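Local coordinates for cellulose-binding protein (PDB 2YHG) that is of unproven function, this C-terminal part of a cellulose-binding protein carrying a nucleoside hydrolase-like domain that may hydrolyse glycosidic bonds, at residues V335-N339 and N340-E344. Sequence-based numbering, arbitrary orientation.
Sequences VPVVN and NDANE
Val-337 lies against the returning chain with both of its methyl groups. CG1 stands opposite the backbone N (chi1 174°), which sets it over the turn, 3.7 Å from CA of Asn-340, while CG2 meets CB of Ala-342 at 4.0 Å. Beside these methyl contacts, the CA of Val-337 makes a C-H...O contact of 3.5 Å with O of Asp-341. The same carbonyl oxygen accepts a hydrogen bond from N of Val-338 (3.1 Å) and another from the guanidinium of Arg-430, a residue of strand 427-436. In return, N of Asp-341 donates to O of Val-338 at 2.9 Å. The carboxylate of Asp-341 turns away from Val-338, and its OD1 takes the N-H of Asn-343 (2.9 Å), nearly along the C-O axis, closing an Asx turn from Asp-341 to Asn-343 on the outgoing side of the beta turn. At the bend, Asn-339 and Asn-340 both have positive phi, and their CB atoms point away from the neighbouring segment while still touching it. The amide of Asn-339 is fixed by the backbone of Ser-358 and Asp-360, while Val-338 packs on Met-347 of strand 347-351. The two reciprocal bonds between Val-338 and Asp-341 thus close a type I' beta turn across a single antiparallel hydrogen-bonded pair, a minimal hairpin-like reversal packed on strands 347-351 and 427-436 of the C-terminal mixed sheet.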
# COMPACT_ATOMS: atom_id res chain seq x y z
N VAL A 335 -13.88 12.55 7.58
CA VAL A 335 -14.24 11.28 8.17
C VAL A 335 -15.57 10.81 7.55
O VAL A 335 -16.62 11.41 7.78
CB VAL A 335 -14.37 11.40 9.68
CG1 VAL A 335 -14.87 10.06 10.23
CG2 VAL A 335 -13.03 11.82 10.30
N PRO A 336 -15.53 9.76 6.73
CA PRO A 336 -16.77 9.36 6.05
C PRO A 336 -17.68 8.54 6.94
O PRO A 336 -17.23 7.69 7.71
CB PRO A 336 -16.31 8.45 4.91
CG PRO A 336 -14.92 8.58 4.84
CD PRO A 336 -14.37 9.09 6.14
N VAL A 337 -18.98 8.73 6.74
CA VAL A 337 -20.02 7.86 7.28
C VAL A 337 -21.01 7.62 6.16
O VAL A 337 -21.32 8.56 5.44
CB VAL A 337 -20.72 8.53 8.49
CG1 VAL A 337 -21.89 7.69 8.96
CG2 VAL A 337 -19.70 8.78 9.62
N VAL A 338 -21.44 6.37 5.96
CA VAL A 338 -22.46 6.05 4.97
C VAL A 338 -23.54 5.22 5.66
O VAL A 338 -23.27 4.21 6.25
CB VAL A 338 -21.87 5.28 3.78
CG1 VAL A 338 -22.98 4.87 2.82
CG2 VAL A 338 -20.82 6.13 3.08
N ASN A 339 -24.77 5.70 5.57
CA ASN A 339 -25.92 5.05 6.16
C ASN A 339 -25.66 4.71 7.63
O ASN A 339 -25.92 3.60 8.07
CB ASN A 339 -26.35 3.84 5.35
CG ASN A 339 -26.94 4.23 4.01
OD1 ASN A 339 -27.15 5.40 3.72
ND2 ASN A 339 -27.19 3.25 3.15
N ASN A 340 -25.08 5.68 8.34
CA ASN A 340 -24.75 5.56 9.78
C ASN A 340 -23.72 4.49 10.09
O ASN A 340 -23.55 4.11 11.24
CB ASN A 340 -26.01 5.32 10.61
CG ASN A 340 -27.02 6.44 10.47
OD1 ASN A 340 -26.66 7.62 10.39
ND2 ASN A 340 -28.29 6.07 10.40
N ASP A 341 -22.94 4.08 9.10
CA ASP A 341 -21.88 3.12 9.27
C ASP A 341 -20.56 3.88 9.17
O ASP A 341 -20.24 4.45 8.12
CB ASP A 341 -21.99 2.04 8.20
CG ASP A 341 -20.95 0.95 8.34
OD1 ASP A 341 -19.82 1.25 8.75
OD2 ASP A 341 -21.21 -0.19 7.88
N ALA A 342 -19.85 3.99 10.30
CA ALA A 342 -18.64 4.76 10.39
C ALA A 342 -17.37 3.90 10.26
O ALA A 342 -16.27 4.42 10.40
CB ALA A 342 -18.61 5.54 11.69
N ASN A 343 -17.51 2.61 9.97
CA ASN A 343 -16.36 1.71 9.92
C ASN A 343 -15.44 2.08 8.75
O ASN A 343 -15.89 2.27 7.64
CB ASN A 343 -16.84 0.27 9.75
CG ASN A 343 -17.55 -0.26 10.99
OD1 ASN A 343 -18.68 -0.73 10.90
ND2 ASN A 343 -16.93 -0.11 12.14
N GLU A 344 -14.15 2.13 9.02
CA GLU A 344 -13.13 2.33 8.01
C GLU A 344 -12.76 1.04 7.30
O GLU A 344 -11.81 0.34 7.69
CB GLU A 344 -11.88 2.87 8.67
CG GLU A 344 -10.91 3.37 7.66
CD GLU A 344 -9.65 3.82 8.30
OE1 GLU A 344 -9.59 3.83 9.55
OE2 GLU A 344 -8.71 4.12 7.56